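Local structure of endo-beta-1,4-glucanase (Cryptopygus antarcticus, 5H4U) at residues Thr49-Asn53 with Gly54-Ile58; Gln97-Ser100 with Gln101-Ala105; Trp189-Trp193 with Phe194-Asp198. The protein hydrolyses internal beta-1,4-glucosidic linkages in carboxymethylcellulose, lichenan and barley beta-glucan, as a secreted family 45 endoglucanase. All blocks are in the same frame, centred on the assembly; numbering follows the deposited sequence.

Contact 1 of 3, residues Thr49-Asn53 with Gly54-Ile58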
ATOM      1  N   THR A  49      -7.923   1.521 -10.129  1.00 10.53           N
ATOM      2  CA  THR A  49      -6.904   2.531 -10.357  1.00 10.65           C
ATOM      3  C   THR A  49      -7.541   3.824 -10.852  1.00 10.73           C
ATOM      4  O   THR A  49      -8.713   3.881 -11.219  1.00 10.84           O
ATOM      5  CB  THR A  49      -5.792   2.057 -11.319  1.00 10.51           C
ATOM      6  OG1 THR A  49      -6.335   1.236 -12.352  1.00 10.73           O
ATOM      7  CG2 THR A  49      -4.746   1.280 -10.545  1.00 10.40           C
ATOM      8  N   CYS A  50      -6.769   4.888 -10.792  1.00 10.69           N
ATOM      9  CA  CYS A  50      -7.331   6.197 -11.011  1.00 10.93           C
ATOM     10  C   CYS A  50      -6.530   6.957 -12.050  1.00 11.21           C
ATOM     11  O   CYS A  50      -5.411   6.583 -12.437  1.00 11.36           O
ATOM     12  CB  CYS A  50      -7.389   6.990  -9.694  1.00 10.76           C
ATOM     13  SG  CYS A  50      -8.681   6.435  -8.562  1.00 11.12           S
ATOM     14  N   LYS A  51      -7.113   8.070 -12.451  1.00 11.03           N
ATOM     15  CA  LYS A  51      -6.432   9.019 -13.296  1.00 11.39           C
ATOM     16  C   LYS A  51      -5.423   9.779 -12.449  1.00 10.97           C
ATOM     17  O   LYS A  51      -5.332   9.601 -11.232  1.00 10.94           O
ATOM     18  CB  LYS A  51      -7.441   9.969 -13.922  1.00 12.21           C
ATOM     19  CG  LYS A  51      -8.302   9.337 -14.976  1.00 13.24           C
ATOM     20  CD  LYS A  51      -8.232  10.165 -16.251  1.00 15.63           C
ATOM     21  CE  LYS A  51      -8.346  11.678 -15.939  1.00 16.01           C
ATOM     22  NZ  LYS A  51      -8.342  12.506 -17.199  1.00 18.23           N
ATOM     23  N   ALA A  52      -4.668  10.658 -13.095  1.00 11.35           N
ATOM     24  CA  ALA A  52      -3.632  11.407 -12.396  1.00 10.53           C
ATOM     25  C   ALA A  52      -4.144  12.109 -11.158  1.00  9.90           C
ATOM     26  O   ALA A  52      -3.414  12.234 -10.178  1.00 10.45           O
ATOM     27  CB  ALA A  52      -3.026  12.436 -13.342  1.00 10.58           C
ATOM     28  N   ASN A  53      -5.403  12.529 -11.153  1.00 10.21           N
ATOM     29  CA  ASN A  53      -5.856  13.336 -10.033  1.00 10.10           C
ATOM     30  C   ASN A  53      -5.997  12.524  -8.757  1.00 10.70           C
ATOM     31  O   ASN A  53      -6.136  13.111  -7.682  1.00 10.90           O
ATOM     32  CB  ASN A  53      -7.154  14.049 -10.393  1.00 10.17           C
ATOM     33  CG  ASN A  53      -8.290  13.103 -10.674  1.00 11.95           C
ATOM     34  OD1 ASN A  53      -8.307  11.957 -10.193  1.00 12.87           O
ATOM     35  ND2 ASN A  53      -9.249  13.557 -11.484  1.00 11.60           N
ATOM     36  N   GLY A  54      -5.992  11.198  -8.852  1.00 11.08           N
ATOM     37  CA  GLY A  54      -6.138  10.361  -7.688  1.00 10.73           C
ATOM     38  C   GLY A  54      -7.563  10.063  -7.283  1.00 11.02           C
ATOM     39  O   GLY A  54      -7.756   9.391  -6.273  1.00 11.00           O
ATOM     40  N   ASN A  55      -8.565  10.581  -7.997  1.00 10.89           N
ATOM     41  CA  ASN A  55      -9.953  10.347  -7.624  1.00 11.48           C
ATOM     42  C   ASN A  55     -10.816   9.689  -8.697  1.00 12.79           C
ATOM     43  O   ASN A  55     -11.643   8.825  -8.368  1.00 13.24           O
ATOM     44  CB  ASN A  55     -10.634  11.660  -7.198  1.00 13.16           C
ATOM     45  CG  ASN A  55      -9.926  12.360  -6.067  1.00 12.14           C
ATOM     46  OD1 ASN A  55      -9.639  11.758  -5.034  1.00 12.76           O
ATOM     47  ND2 ASN A  55      -9.647  13.643  -6.250  1.00 12.12           N
ATOM     48  N   THR A  56     -10.708  10.078  -9.966  1.00 12.09           N
ATOM     49  CA  THR A  56     -11.634   9.571 -10.974  1.00 12.90           C
ATOM     50  C   THR A  56     -11.128   8.253 -11.562  1.00 13.01           C
ATOM     51  O   THR A  56      -9.949   8.123 -11.901  1.00 12.59           O
ATOM     52  CB  THR A  56     -11.887  10.607 -12.076  1.00 13.92           C
ATOM     53  OG1 THR A  56     -10.856  10.541 -13.072  1.00 14.21           O
ATOM     54  CG2 THR A  56     -11.945  12.015 -11.481  1.00 14.85           C
ATOM     55  N   THR A  57     -12.029   7.286 -11.675  1.00 12.75           N
ATOM     56  CA  THR A  57     -11.651   5.934 -12.044  1.00 12.55           C
ATOM     57  C   THR A  57     -11.186   5.851 -13.495  1.00 12.99           C
ATOM     58  O   THR A  57     -11.813   6.401 -14.402  1.00 14.28           O
ATOM     59  CB  THR A  57     -12.843   4.995 -11.850  1.00 12.65           C
ATOM     60  OG1 THR A  57     -13.375   5.155 -10.529  1.00 12.90           O
ATOM     61  CG2 THR A  57     -12.407   3.547 -12.030  1.00 12.19           C
ATOM     62  N   ILE A  58     -10.103   5.130 -13.716  1.00 12.20           N
ATOM     63  CA  ILE A  58      -9.602   4.875 -15.052  1.00 12.67           C
ATOM     64  C   ILE A  58      -9.775   3.384 -15.331  1.00 13.14           C
ATOM     65  O   ILE A  58      -9.996   2.588 -14.421  1.00 13.10           O
ATOM     66  CB  ILE A  58      -8.143   5.358 -15.176  1.00 12.38           C
ATOM     67  CG1 ILE A  58      -7.795   5.691 -16.626  1.00 12.43           C
ATOM     68  CG2 ILE A  58      -7.166   4.390 -14.501  1.00 11.65           C
ATOM     69  CD1 ILE A  58      -6.489   6.475 -16.734  1.00 11.99           C
TER
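N53 folds its side-chain amide forward against the residues that follow it, and its OD1 accepts two backbone N-H groups, from N55 and T56. The bond from T56 N to N53 OD1 is 3.1 Å long and lies in the carbonyl plane, on a lone pair; that from N55 N is tilted from this plane and closes an Asx turn. CG of N53 sits between the backbone N and the carbonyl carbon (chi1 63°), which keeps OD1 close to the main chain, and asparagine is short enough to reach it there. ND2, on the other branch, faces the methyl group of T56. Nearer the ends of the hairpin-like loop, the aliphatic part of K51 packs across I58 at about a right angle, CG to CD1 3.8 Å, while I58 CG2 rests 3.5 Å from the carbonyl O of C50. Isoleucine can serve both neighbours because it is branched at CB.

The backbone positions these groups. K51 N binds T56 O at 2.9 Å, and I58 N binds T49 O at 3.1 Å, on either side of a single bridge between C50 and T57. A type I turn from K51 to G54 reverses the chain; with phi at 86°, a side chain at G54 would run into N53 O. Further out, N75 holds both N53 O and N55 OD1, and R48 holds T57 OG1. Along the chain the loop comes after strand 19-27 and before strand 80-82; it is tied down by the C50-C74 disulfide and joined through A52 O to Q155 of helix 152-156.

Contact 2 of 3, residues Gln97-Ser100 with Gln101-Ala105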
ATOM      1  N   GLN A  97       4.549 -17.484  -2.596  1.00 15.84           N
ATOM      2  CA  GLN A  97       3.136 -17.573  -2.923  1.00 14.64           C
ATOM      3  C   GLN A  97       2.869 -16.781  -4.194  1.00 13.24           C
ATOM      4  O   GLN A  97       3.406 -15.684  -4.368  1.00 12.28           O
ATOM      5  CB  GLN A  97       2.240 -17.042  -1.787  1.00 14.32           C
ATOM      6  CG  GLN A  97       1.833 -18.077  -0.750  1.00 14.73           C
ATOM      7  CD  GLN A  97       0.618 -17.651   0.096  1.00 14.34           C
ATOM      8  OE1 GLN A  97      -0.063 -16.674  -0.215  1.00 13.91           O
ATOM      9  NE2 GLN A  97       0.369 -18.375   1.178  1.00 13.62           N
ATOM     10  N   PRO A  98       2.071 -17.321  -5.103  1.00 12.50           N
ATOM     11  CA  PRO A  98       1.777 -16.618  -6.351  1.00 11.73           C
ATOM     12  C   PRO A  98       0.680 -15.574  -6.158  1.00 11.85           C
ATOM     13  O   PRO A  98      -0.072 -15.590  -5.179  1.00 11.62           O
ATOM     14  CB  PRO A  98       1.316 -17.747  -7.276  1.00 11.47           C
ATOM     15  CG  PRO A  98       0.661 -18.710  -6.352  1.00 11.74           C
ATOM     16  CD  PRO A  98       1.409 -18.632  -5.034  1.00 12.19           C
ATOM     17  N   GLU A  99       0.584 -14.665  -7.135  1.00 11.59           N
ATOM     18  CA  GLU A  99      -0.393 -13.581  -7.034  1.00 11.61           C
ATOM     19  C   GLU A  99      -1.820 -14.120  -6.972  1.00 11.53           C
ATOM     20  O   GLU A  99      -2.702 -13.482  -6.386  1.00 11.63           O
ATOM     21  CB  GLU A  99      -0.244 -12.585  -8.198  1.00 11.21           C
ATOM     22  CG  GLU A  99       1.029 -11.732  -8.125  1.00 11.58           C
ATOM     23  CD  GLU A  99       1.013 -10.455  -9.002  1.00 11.74           C
ATOM     24  OE1 GLU A  99       0.586 -10.494 -10.172  1.00 11.29           O
ATOM     25  OE2 GLU A  99       1.432  -9.386  -8.497  1.00 11.62           O
ATOM     26  N   SER A 100      -2.075 -15.293  -7.547  1.00 10.77           N
ATOM     27  CA  SER A 100      -3.407 -15.847  -7.413  1.00 10.77           C
ATOM     28  C   SER A 100      -3.773 -16.079  -5.953  1.00 11.24           C
ATOM     29  O   SER A 100      -4.955 -16.057  -5.605  1.00 11.10           O
ATOM     30  CB  SER A 100      -3.504 -17.139  -8.212  1.00 10.99           C
ATOM     31  OG  SER A 100      -2.477 -18.035  -7.838  1.00 11.71           O
ATOM     32  N   GLN A 101      -2.784 -16.221  -5.080  1.00 11.29           N
ATOM     33  CA  GLN A 101      -3.066 -16.428  -3.671  1.00 11.70           C
ATOM     34  C   GLN A 101      -2.974 -15.169  -2.824  1.00 11.15           C
ATOM     35  O   GLN A 101      -3.541 -15.146  -1.730  1.00 11.83           O
ATOM     36  CB  GLN A 101      -2.085 -17.457  -3.097  1.00 13.02           C
ATOM     37  CG  GLN A 101      -2.606 -18.867  -2.964  1.00 13.48           C
ATOM     38  CD  GLN A 101      -1.833 -19.594  -1.903  1.00 15.72           C
ATOM     39  OE1 GLN A 101      -2.086 -19.405  -0.692  1.00 16.02           O
ATOM     40  NE2 GLN A 101      -0.842 -20.406  -2.330  1.00 16.02           N
ATOM     41  N   THR A 102      -2.322 -14.113  -3.302  1.00 11.09           N
ATOM     42  CA  THR A 102      -2.114 -12.920  -2.491  1.00 10.54           C
ATOM     43  C   THR A 102      -2.900 -11.709  -2.960  1.00  9.99           C
ATOM     44  O   THR A 102      -3.243 -10.867  -2.132  1.00  9.48           O
ATOM     45  CB  THR A 102      -0.626 -12.547  -2.434  1.00 10.58           C
ATOM     46  OG1 THR A 102      -0.136 -12.299  -3.751  1.00 11.34           O
ATOM     47  CG2 THR A 102       0.170 -13.670  -1.823  1.00 11.71           C
ATOM     48  N   CYS A 103      -3.203 -11.607  -4.250  1.00  9.53           N
ATOM     49  CA  CYS A 103      -3.845 -10.409  -4.764  1.00  9.55           C
ATOM     50  C   CYS A 103      -5.221 -10.206  -4.146  1.00  9.75           C
ATOM     51  O   CYS A 103      -6.096 -11.080  -4.223  1.00  9.40           O
ATOM     52  CB  CYS A 103      -3.927 -10.455  -6.288  1.00  9.92           C
ATOM     53  SG  CYS A 103      -2.485  -9.629  -7.093  1.00 13.44           S
ATOM     54  N   CYS A 104      -5.377  -9.054  -3.492  1.00  9.39           N
ATOM     55  CA  CYS A 104      -6.587  -8.637  -2.794  1.00  9.93           C
ATOM     56  C   CYS A 104      -6.900  -9.492  -1.578  1.00  9.36           C
ATOM     57  O   CYS A 104      -8.021  -9.459  -1.074  1.00  9.77           O
ATOM     58  CB  CYS A 104      -7.783  -8.588  -3.750  1.00  9.99           C
ATOM     59  SG  CYS A 104      -7.365  -7.594  -5.174  1.00 10.15           S
ATOM     60  N   ALA A 105      -5.932 -10.250  -1.087  1.00  8.96           N
ATOM     61  CA  ALA A 105      -6.096 -10.901   0.191  1.00  8.93           C
ATOM     62  C   ALA A 105      -5.808  -9.902   1.296  1.00  9.05           C
ATOM     63  O   ALA A 105      -5.010  -8.971   1.133  1.00  9.31           O
ATOM     64  CB  ALA A 105      -5.171 -12.103   0.309  1.00  9.53           C
TER
HETATM   65  O   HOH W   1      -2.466 -16.076   1.204  1.00 12.13           O
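Q97 and Q101 both run extended beyond CG (chi2 -162° and -156°), which lays their amides against each other at the start of helix 99-102. The two chains cross at about a right angle with their amide planes 31° apart, and Q97 CD lies 3.3 Å from Q101 OE1. This is contact without a hydrogen bond between the amides: Q97 NE2 is instead bonded to T18 OG1, and a water 2.9 Å from Q97 OE1 also lies within reach of the backbone O of Q101 and may link the two. T102 holds OG1 between its backbone N and carbonyl carbon, leaving the methyl CG2 to approach Q97 OE1 at 3.4 Å. Threonine thus offers an apolar branch to the glutamine, with OG1 lying beside CA of E99.

P98 is the N-cap residue, a place where the missing N-H of proline costs the helix no bond. Its carbonyl O accepts Q101 N at 2.8 Å and, weakly, T102 N. One residue on, E99 O takes C103 N at 2.9 Å and also T102 N. The carboxylate of E99 reaches K40, in a salt bridge, and S34 and T128 by hydrogen bonds; CB of E99 touches C103 SG at 3.9 Å.

C103 leaves the helix and enters a type II turn, T102 to A105, with C104 at positive phi. A one-turn helix followed by a turn, pinned by the disulfides C35-C103 and C104-C219, here forms the connection between strands 85-94 and 106-111 of the double-psi beta-barrel fold characteristic of family 45 enzymes.

Contact 3 of 3, residues Trp189-Trp193 with Phe194-Asp198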
ATOM      1  N   TRP A 189      -0.688  10.134   8.999  1.00  9.54           N
ATOM      2  CA  TRP A 189      -0.891   8.858   9.675  1.00  8.85           C
ATOM      3  C   TRP A 189       0.435   8.199  10.047  1.00  8.81           C
ATOM      4  O   TRP A 189       0.556   7.582  11.111  1.00  8.78           O
ATOM      5  CB  TRP A 189      -1.715   7.974   8.757  1.00  8.78           C
ATOM      6  CG  TRP A 189      -2.087   6.629   9.238  1.00  8.56           C
ATOM      7  CD1 TRP A 189      -3.257   6.261   9.825  1.00  8.08           C
ATOM      8  CD2 TRP A 189      -1.310   5.432   9.082  1.00  8.40           C
ATOM      9  NE1 TRP A 189      -3.241   4.911  10.073  1.00  8.51           N
ATOM     10  CE2 TRP A 189      -2.059   4.381   9.623  1.00  8.08           C
ATOM     11  CE3 TRP A 189      -0.046   5.158   8.553  1.00  8.27           C
ATOM     12  CZ2 TRP A 189      -1.587   3.076   9.653  1.00  8.14           C
ATOM     13  CZ3 TRP A 189       0.418   3.873   8.585  1.00  8.13           C
ATOM     14  CH2 TRP A 189      -0.345   2.844   9.135  1.00  7.87           C
ATOM     15  N   ARG A 190       1.455   8.365   9.209  1.00  8.86           N
ATOM     16  CA  ARG A 190       2.735   7.731   9.482  1.00  9.09           C
ATOM     17  C   ARG A 190       3.385   8.267  10.763  1.00  9.54           C
ATOM     18  O   ARG A 190       4.108   7.531  11.453  1.00  8.81           O
ATOM     19  CB  ARG A 190       3.653   7.923   8.279  1.00  9.16           C
ATOM     20  CG  ARG A 190       5.056   7.442   8.482  1.00  9.11           C
ATOM     21  CD  ARG A 190       5.969   8.084   7.488  1.00  9.24           C
ATOM     22  NE  ARG A 190       7.358   7.941   7.890  1.00  9.52           N
ATOM     23  CZ  ARG A 190       8.381   8.470   7.236  1.00  9.38           C
ATOM     24  NH1 ARG A 190       8.191   9.171   6.128  1.00  9.46           N
ATOM     25  NH2 ARG A 190       9.596   8.300   7.705  1.00  9.64           N
ATOM     26  N   PHE A 191       3.140   9.534  11.100  1.00  9.60           N
ATOM     27  CA  PHE A 191       3.730  10.130  12.281  1.00  9.61           C
ATOM     28  C   PHE A 191       2.805  10.154  13.482  1.00 10.06           C
ATOM     29  O   PHE A 191       3.272  10.446  14.589  1.00 10.43           O
ATOM     30  CB  PHE A 191       4.192  11.554  11.979  1.00 10.54           C
ATOM     31  CG  PHE A 191       5.244  11.621  10.944  1.00 10.46           C
ATOM     32  CD1 PHE A 191       6.544  11.305  11.284  1.00 10.55           C
ATOM     33  CD2 PHE A 191       4.952  11.965   9.641  1.00 10.26           C
ATOM     34  CE1 PHE A 191       7.539  11.341  10.358  1.00 10.59           C
ATOM     35  CE2 PHE A 191       5.957  12.000   8.702  1.00 10.58           C
ATOM     36  CZ  PHE A 191       7.253  11.687   9.064  1.00 10.49           C
ATOM     37  N   GLY A 192       1.525   9.829  13.305  1.00  9.59           N
ATOM     38  CA  GLY A 192       0.629   9.829  14.442  1.00  8.96           C
ATOM     39  C   GLY A 192       0.348   8.435  14.960  1.00  8.83           C
ATOM     40  O   GLY A 192       0.999   7.980  15.905  1.00  9.25           O
ATOM     41  N   TRP A 193      -0.542   7.708  14.285  1.00  8.08           N
ATOM     42  CA  TRP A 193      -0.879   6.360  14.728  1.00  7.96           C
ATOM     43  C   TRP A 193       0.294   5.414  14.536  1.00  8.26           C
ATOM     44  O   TRP A 193       0.545   4.540  15.377  1.00  8.25           O
ATOM     45  CB  TRP A 193      -2.089   5.863  13.943  1.00  7.69           C
ATOM     46  CG  TRP A 193      -2.625   4.493  14.314  1.00  8.13           C
ATOM     47  CD1 TRP A 193      -3.743   4.235  15.053  1.00  8.32           C
ATOM     48  CD2 TRP A 193      -2.102   3.208  13.932  1.00  7.98           C
ATOM     49  NE1 TRP A 193      -3.948   2.886  15.161  1.00  8.15           N
ATOM     50  CE2 TRP A 193      -2.950   2.229  14.494  1.00  8.05           C
ATOM     51  CE3 TRP A 193      -0.995   2.793  13.186  1.00  7.60           C
ATOM     52  CZ2 TRP A 193      -2.730   0.864  14.336  1.00  8.06           C
ATOM     53  CZ3 TRP A 193      -0.768   1.445  13.041  1.00  7.81           C
ATOM     54  CH2 TRP A 193      -1.639   0.490  13.608  1.00  8.21           C
ATOM     55  N   PHE A 194       1.021   5.580  13.428  1.00  8.48           N
ATOM     56  CA  PHE A 194       2.143   4.737  13.047  1.00  8.13           C
ATOM     57  C   PHE A 194       3.433   5.127  13.754  1.00  8.48           C
ATOM     58  O   PHE A 194       4.378   4.343  13.763  1.00  8.30           O
ATOM     59  CB  PHE A 194       2.301   4.827  11.528  1.00  8.31           C
ATOM     60  CG  PHE A 194       3.216   3.803  10.920  1.00  8.25           C
ATOM     61  CD1 PHE A 194       2.775   2.505  10.673  1.00  7.92           C
ATOM     62  CD2 PHE A 194       4.505   4.145  10.564  1.00  8.24           C
ATOM     63  CE1 PHE A 194       3.606   1.573  10.082  1.00  7.60           C
ATOM     64  CE2 PHE A 194       5.338   3.207   9.989  1.00  8.92           C
ATOM     65  CZ  PHE A 194       4.877   1.914   9.740  1.00  8.24           C
ATOM     66  N   LYS A 195       3.495   6.330  14.326  1.00  9.26           N
ATOM     67  CA  LYS A 195       4.580   6.782  15.207  1.00  8.82           C
ATOM     68  C   LYS A 195       5.925   6.828  14.514  1.00  9.03           C
ATOM     69  O   LYS A 195       6.958   6.750  15.177  1.00  9.62           O
ATOM     70  CB  LYS A 195       4.683   5.922  16.460  1.00  8.39           C
ATOM     71  CG  LYS A 195       3.662   6.288  17.489  1.00  9.24           C
ATOM     72  CD  LYS A 195       3.709   5.387  18.703  1.00  9.31           C
ATOM     73  CE  LYS A 195       2.412   5.462  19.455  1.00  8.62           C
ATOM     74  NZ  LYS A 195       2.419   4.538  20.580  1.00  9.37           N
ATOM     75  N   ASN A 196       5.925   6.981  13.192  1.00  9.07           N
ATOM     76  CA  ASN A 196       7.136   6.939  12.375  1.00  9.04           C
ATOM     77  C   ASN A 196       8.021   5.740  12.715  1.00  8.75           C
ATOM     78  O   ASN A 196       9.243   5.784  12.566  1.00  9.28           O
ATOM     79  CB  ASN A 196       7.890   8.255  12.517  1.00  9.38           C
ATOM     80  CG  ASN A 196       8.963   8.430  11.475  1.00  9.98           C
ATOM     81  OD1 ASN A 196       8.898   7.848  10.378  1.00  9.46           O
ATOM     82  ND2 ASN A 196       9.941   9.268  11.788  1.00  9.99           N
ATOM     83  N   ALA A 197       7.388   4.629  13.077  1.00  8.62           N
ATOM     84  CA  ALA A 197       8.086   3.374  13.302  1.00  8.61           C
ATOM     85  C   ALA A 197       8.926   3.028  12.094  1.00  9.28           C
ATOM     86  O   ALA A 197       8.507   3.238  10.953  1.00  9.77           O
ATOM     87  CB  ALA A 197       7.087   2.250  13.563  1.00  9.04           C
ATOM     88  N   ASP A 198      10.124   2.523  12.346  1.00  9.73           N
ATOM     89  CA  ASP A 198      11.078   2.193  11.289  1.00  9.39           C
ATOM     90  C   ASP A 198      11.084   0.682  11.080  1.00  9.21           C
ATOM     91  O   ASP A 198      11.643  -0.058  11.895  1.00  9.57           O
ATOM     92  CB  ASP A 198      12.458   2.716  11.670  1.00  9.25           C
ATOM     93  CG  ASP A 198      13.403   2.766  10.516  1.00 10.32           C
ATOM     94  OD1 ASP A 198      12.953   2.660   9.346  1.00 10.55           O
ATOM     95  OD2 ASP A 198      14.609   2.939  10.779  1.00 11.00           O
TER
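W189 and F194 meet where the chain doubles back at the C-terminal end of helix 184-191, in a local contact that joins the last turn of the helix to the loop after it. F194 CB stands over one face of the W189 indole, 4.0 Å from the centroid of its six-membered ring. The two rings are inclined by only 27° but slid apart, so they barely overlap; large flat residues suit this broad apolar surface. F194 N bonds to W189 O at 3.1 Å, and N196 N to R190 O, so the carbonyls of W189 and R190 take donors from the returning chain.

The R190 chain, extended with CG anti to the backbone N (chi1 174°), runs alongside N196. Its NH2 donates to N196 OD1 at 2.8 Å, and NE adds a weak bond to the same oxygen, while F191 CZ lies over the centre of the guanidinium. A methionine in place of R190 would probably leave N196 OD1 and the backbone O of I170, the partner of NH1, without these donors. N196 adopts positive phi, which asparagine tolerates well, and its CG leans against F191 CE1 at 3.4 Å.

W193 bonds through NE1 to N84 O. Both tryptophans rest on T81 of strand 80-82 and M121 of strand 120-128, which seats the helix end and the loop after it against the barrel before the chain enters strand 201-207.

In the fold
The three contacts follow one another along the chain, all within the family 45 domain, and none touches another. The centres of contact 1 and contact 2 are about 24 Å apart, those of contact 1 and contact 3 about 26 Å, and those of contact 2 and contact 3 about 27 Å, this last pair on opposite sides of the chain's centre. Contact 1 belongs to the long loop between strands 19-27 and 80-82, contact 2 to the connection from 85-94 to 106-111, and contact 3 to the approach to 201-207. Disulfides fasten the first two, whereas aromatic packing and hydrogen bonds hold the third; widely separated connections of one curled sheet are thus each fixed locally.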